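Local coordinates for protein DegQ (Legionella pneumophila, PDB 4YO1) that probably acts as a periplasmic serine endopeptidase of the HtrA family, seen here as the protease domain with its first PDZ domain, at residues Ala205-Asn208 / Glu212-Gly215; Val304-Thr309 / Lys318-Leu323. The protein carries 1 engineered substitution. All coordinates share one frame; numbering follows the deposited sequence.

Interaction 1 of 2, residues Ala205-Asn208 / Glu212-Gly215; sequences ALVN and ELIG. With CD (cadmium ion), chain B.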
loop_
_atom_site.group_PDB
_atom_site.type_symbol
_atom_site.label_atom_id
_atom_site.label_comp_id
_atom_site.label_asym_id
_atom_site.label_seq_id
_atom_site.Cartn_x
_atom_site.Cartn_y
_atom_site.Cartn_z
ATOM N N ALA A 205 9.233 -12.864 8.296
ATOM C CA ALA A 205 9.513 -13.418 6.974
ATOM C C ALA A 205 8.994 -12.588 5.821
ATOM O O ALA A 205 7.796 -12.329 5.730
ATOM C CB ALA A 205 8.930 -14.813 6.868
ATOM N N LEU A 206 9.892 -12.202 4.923
ATOM C CA LEU A 206 9.472 -11.687 3.628
ATOM C C LEU A 206 9.483 -12.831 2.619
ATOM O O LEU A 206 10.520 -13.440 2.384
ATOM C CB LEU A 206 10.399 -10.571 3.153
ATOM C CG LEU A 206 9.883 -9.886 1.888
ATOM C CD1 LEU A 206 8.704 -8.998 2.229
ATOM C CD2 LEU A 206 10.976 -9.097 1.200
ATOM N N VAL A 207 8.342 -13.141 2.024
ATOM C CA VAL A 207 8.305 -14.236 1.060
ATOM C C VAL A 207 7.834 -13.816 -0.335
ATOM O O VAL A 207 7.093 -12.846 -0.482
ATOM C CB VAL A 207 7.439 -15.420 1.551
ATOM C CG1 VAL A 207 7.848 -15.837 2.948
ATOM C CG2 VAL A 207 5.964 -15.062 1.505
ATOM N N ASN A 208 8.270 -14.557 -1.352
ATOM C CA ASN A 208 7.829 -14.313 -2.727
ATOM C C ASN A 208 6.420 -14.843 -3.024
ATOM O O ASN A 208 5.707 -15.317 -2.130
ATOM C CB ASN A 208 8.827 -14.865 -3.752
ATOM C CG ASN A 208 9.004 -16.363 -3.654
ATOM O OD1 ASN A 208 8.185 -17.065 -3.058
ATOM N ND2 ASN A 208 10.091 -16.863 -4.232
ATOM N N GLU A 212 8.158 -18.803 -1.034
ATOM C CA GLU A 212 9.546 -19.053 -0.693
ATOM C C GLU A 212 10.051 -17.878 0.118
ATOM O O GLU A 212 9.804 -16.721 -0.207
ATOM C CB GLU A 212 10.406 -19.260 -1.945
ATOM C CG GLU A 212 9.693 -19.993 -3.075
ATOM C CD GLU A 212 10.607 -20.327 -4.243
ATOM O OE1 GLU A 212 11.834 -20.151 -4.145
ATOM O OE2 GLU A 212 10.097 -20.778 -5.277
ATOM N N LEU A 213 10.744 -18.197 1.199
ATOM C CA LEU A 213 11.355 -17.203 2.061
ATOM C C LEU A 213 12.523 -16.536 1.353
ATOM O O LEU A 213 13.562 -17.160 1.137
ATOM C CB LEU A 213 11.840 -17.865 3.356
ATOM C CG LEU A 213 12.687 -16.988 4.282
ATOM C CD1 LEU A 213 11.845 -15.881 4.919
ATOM C CD2 LEU A 213 13.368 -17.855 5.320
ATOM N N ILE A 214 12.360 -15.267 0.999
ATOM C CA ILE A 214 13.413 -14.549 0.284
ATOM C C ILE A 214 14.088 -13.461 1.098
ATOM O O ILE A 214 15.038 -12.841 0.624
ATOM C CB ILE A 214 12.897 -13.908 -1.008
ATOM C CG1 ILE A 214 11.517 -13.297 -0.777
ATOM C CG2 ILE A 214 12.835 -14.940 -2.103
ATOM C CD1 ILE A 214 11.398 -11.914 -1.273
ATOM N N GLY A 215 13.612 -13.224 2.314
ATOM C CA GLY A 215 14.184 -12.167 3.121
ATOM C C GLY A 215 13.639 -12.061 4.526
ATOM O O GLY A 215 12.563 -12.585 4.832
HETATM CD CD CD B . 11.997 -20.280 -6.537
#

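Interaction 2 of 2, residues Val304-Thr309 / Lys318-Leu323; sequences VQINDT and KTTISL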
loop_
_atom_site.group_PDB
_atom_site.type_symbol
_atom_site.label_atom_id
_atom_site.label_comp_id
_atom_site.label_asym_id
_atom_site.label_seq_id
_atom_site.Cartn_x
_atom_site.Cartn_y
_atom_site.Cartn_z
ATOM N N VAL A 304 48.191 -11.491 7.844
ATOM C CA VAL A 304 49.132 -11.221 8.914
ATOM C C VAL A 304 49.571 -9.761 8.862
ATOM O O VAL A 304 50.053 -9.212 9.853
ATOM C CB VAL A 304 50.348 -12.156 8.824
ATOM C CG1 VAL A 304 51.255 -11.984 10.045
ATOM C CG2 VAL A 304 49.888 -13.601 8.703
ATOM N N GLN A 305 49.388 -9.133 7.705
ATOM C CA GLN A 305 49.756 -7.738 7.546
ATOM C C GLN A 305 48.927 -7.069 6.459
ATOM O O GLN A 305 48.774 -7.603 5.363
ATOM C CB GLN A 305 51.246 -7.624 7.217
ATOM C CG GLN A 305 51.857 -6.258 7.515
ATOM C CD GLN A 305 53.326 -6.170 7.126
ATOM O OE1 GLN A 305 54.156 -6.944 7.602
ATOM N NE2 GLN A 305 53.647 -5.227 6.248
ATOM N N ILE A 306 48.372 -5.906 6.785
ATOM C CA ILE A 306 47.723 -5.050 5.798
ATOM C C ILE A 306 48.577 -3.800 5.695
ATOM O O ILE A 306 48.685 -3.039 6.655
ATOM C CB ILE A 306 46.308 -4.629 6.228
ATOM C CG1 ILE A 306 45.359 -5.825 6.230
ATOM C CG2 ILE A 306 45.770 -3.560 5.306
ATOM C CD1 ILE A 306 43.923 -5.459 6.549
ATOM N N ASN A 307 49.185 -3.599 4.530
ATOM C CA ASN A 307 50.159 -2.532 4.328
ATOM C C ASN A 307 51.342 -2.684 5.276
ATOM O O ASN A 307 51.853 -3.789 5.462
ATOM C CB ASN A 307 49.518 -1.148 4.472
ATOM C CG ASN A 307 48.424 -0.902 3.452
ATOM O OD1 ASN A 307 48.519 -1.342 2.307
ATOM N ND2 ASN A 307 47.377 -0.198 3.866
ATOM N N ASP A 308 51.772 -1.577 5.875
ATOM C CA ASP A 308 52.906 -1.605 6.794
ATOM C C ASP A 308 52.436 -1.826 8.237
ATOM O O ASP A 308 53.181 -1.577 9.181
ATOM C CB ASP A 308 53.757 -0.326 6.670
ATOM C CG ASP A 308 54.136 0.003 5.216
ATOM O OD1 ASP A 308 54.343 -0.930 4.406
ATOM O OD2 ASP A 308 54.228 1.205 4.882
ATOM N N THR A 309 51.203 -2.310 8.395
ATOM C CA THR A 309 50.639 -2.611 9.719
ATOM C C THR A 309 50.337 -4.101 9.935
ATOM O O THR A 309 49.622 -4.725 9.144
ATOM C CB THR A 309 49.355 -1.800 10.002
ATOM O OG1 THR A 309 48.477 -1.880 8.873
ATOM C CG2 THR A 309 49.687 -0.341 10.277
ATOM N N LYS A 318 38.793 -4.590 9.913
ATOM C CA LYS A 318 37.810 -3.511 9.859
ATOM C C LYS A 318 38.461 -2.198 10.294
ATOM O O LYS A 318 38.262 -1.159 9.669
ATOM C CB LYS A 318 36.626 -3.835 10.780
ATOM C CG LYS A 318 35.229 -3.596 10.190
ATOM C CD LYS A 318 34.132 -4.054 11.166
ATOM C CE LYS A 318 32.766 -4.192 10.468
ATOM N NZ LYS A 318 31.906 -5.297 11.038
ATOM N N THR A 319 39.248 -2.261 11.365
ATOM C CA THR A 319 39.956 -1.092 11.880
ATOM C C THR A 319 40.982 -0.517 10.896
ATOM O O THR A 319 40.935 0.668 10.570
ATOM C CB THR A 319 40.645 -1.403 13.213
ATOM O OG1 THR A 319 39.659 -1.792 14.176
ATOM C CG2 THR A 319 41.395 -0.183 13.738
ATOM N N THR A 320 41.910 -1.349 10.429
ATOM C CA THR A 320 42.913 -0.910 9.460
ATOM C C THR A 320 42.278 -0.381 8.172
ATOM O O THR A 320 42.615 0.710 7.713
ATOM C CB THR A 320 43.888 -2.044 9.083
ATOM O OG1 THR A 320 44.301 -2.743 10.262
ATOM C CG2 THR A 320 45.110 -1.481 8.382
ATOM N N ILE A 321 41.358 -1.158 7.599
ATOM C CA ILE A 321 40.723 -0.813 6.327
ATOM C C ILE A 321 39.945 0.498 6.375
ATOM O O ILE A 321 40.074 1.337 5.484
ATOM C CB ILE A 321 39.795 -1.950 5.825
ATOM C CG1 ILE A 321 40.629 -3.144 5.356
ATOM C CG2 ILE A 321 38.903 -1.467 4.686
ATOM C CD1 ILE A 321 41.646 -2.787 4.294
ATOM N N SER A 322 39.152 0.674 7.429
ATOM C CA SER A 322 38.308 1.859 7.575
ATOM C C SER A 322 39.119 3.143 7.666
ATOM O O SER A 322 38.579 4.235 7.499
ATOM C CB SER A 322 37.428 1.741 8.817
ATOM O OG SER A 322 38.207 1.849 9.999
ATOM N N LEU A 323 40.411 3.012 7.936
ATOM C CA LEU A 323 41.276 4.172 8.072
ATOM C C LEU A 323 42.056 4.458 6.792
ATOM O O LEU A 323 43.135 5.043 6.829
ATOM C CB LEU A 323 42.209 3.993 9.272
ATOM C CG LEU A 323 41.473 4.027 10.618
ATOM C CD1 LEU A 323 42.400 3.731 11.784
ATOM C CD2 LEU A 323 40.793 5.375 10.808
#

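Interaction 1 of 2, residues Ala205-Asn208 / Glu212-Gly215
Leu206 is matched by two residues, Ile214 and Gly215, across a short hairpin: a classic beta bulge. The Leu206 carbonyl oxygen takes two N-H groups. Ile214 N donates from within the carbonyl plane at 2.9 Å from Leu206 O, and Gly215 N adds a weak bond. Leu206 N closes the pair on Gly215 O. Beyond the bulge the register has shifted by one, and Val207 and Leu213 form a non-hydrogen-bonded antiparallel pair.

The strand end is buried and closely packed. CG1 of Ile214 lies between its own backbone N and carbonyl carbon (chi1 41°), which brings it over the Leu206 carbonyl. Its CD1 then reaches Leu206 CD2 at 3.8 Å. On the face that carries Val207 and Leu213, Leu213 CD1 touches Ala205 CB at 3.7 Å.

The turn end is more open and polar. Asn208 N bonds to Glu212 O at 2.9 Å. The side-chain oxygen Asn208 OD1 accepts Glu212 N at 2.7 Å and also Lys210 N; two backbone N-H groups of the turn hold this oxygen. The Glu212 side chain crosses this amide, with the carboxylate turned 76° to it. Its extended chain carries both oxygens to a cadmium ion, with Glu212 OE2 2.3 Å from the metal.

The hairpin belongs to the second barrel of the chymotrypsin-like fold. Strand 150-155 flanks strand 205-207, and Leu206 and Ile214 both pack on its Val151. Ala205 and Leu213 instead meet Val79 of strand 74-82, in the first barrel.

Interaction 2 of 2, residues Val304-Thr309 / Lys318-Leu323
Thr320 and Ile306 carry most of this contact between a helix and a strand end, and Ile321 adds a smaller part. The methyl CG2 of Thr320 does the touching. With OG1 beside the backbone N (chi1 -44°), the methyl is anti to that N and turned to the strand. It meets Ile306 CG2 at 3.8 Å, where the two side chains run alongside, pointing opposite ways. The same methyl lies 3.4 Å from Thr309 OG1. Thr320 OG1 serves the helix instead, bonding to Gln316 O one turn earlier.

Ile306 uses its other branch for Ile321. The chain through CG1 is extended (chi2 -176°), and CD1 reaches forward to Ile321 CD1 at 4.2 Å. These two side chains lie roughly perpendicular. No hydrogen bond joins the two segments; methyl groups make most of the contact, with the Thr309 hydroxyl at its exposed edge.

That hydroxyl is tied to its own turn. A type II' turn runs from Ile306 to Thr309, and Ile306 O accepts both Thr309 N and Thr309 OG1.

In the PDZ domain, helix 315-322 lies against the end of strand 302-306. Ile311 packs on both Ile306 and Thr320, Ile332 of strand 329-336 backs Ile306, and Leu256 meets Ile321. By analogy with other PDZ domains, this helix probably forms one wall of the peptide groove, with strand 259-263 as the other.

Interaction 1 lies in the protease domain and interaction 2 in the PDZ domain. Their centres are 37 Å apart, on opposite sides of the chain's centre, and their nearest atoms are about 21 Å apart without touching. Interaction 1 is the closer to the predicted catalytic site, but does not form it. The side chain of Leu206 is about 11 Å from that of Ala202, the changed residue at the charge-relay position, and the side chain of Ala205 is about 9 Å from that of Asn201, a predicted substrate-binding residue. Interaction 2 lies away from the annotated sites. Cadmium is bound directly in interaction 1, whereas the side chain of Ile321 is about 13 Å from a cadmium ion.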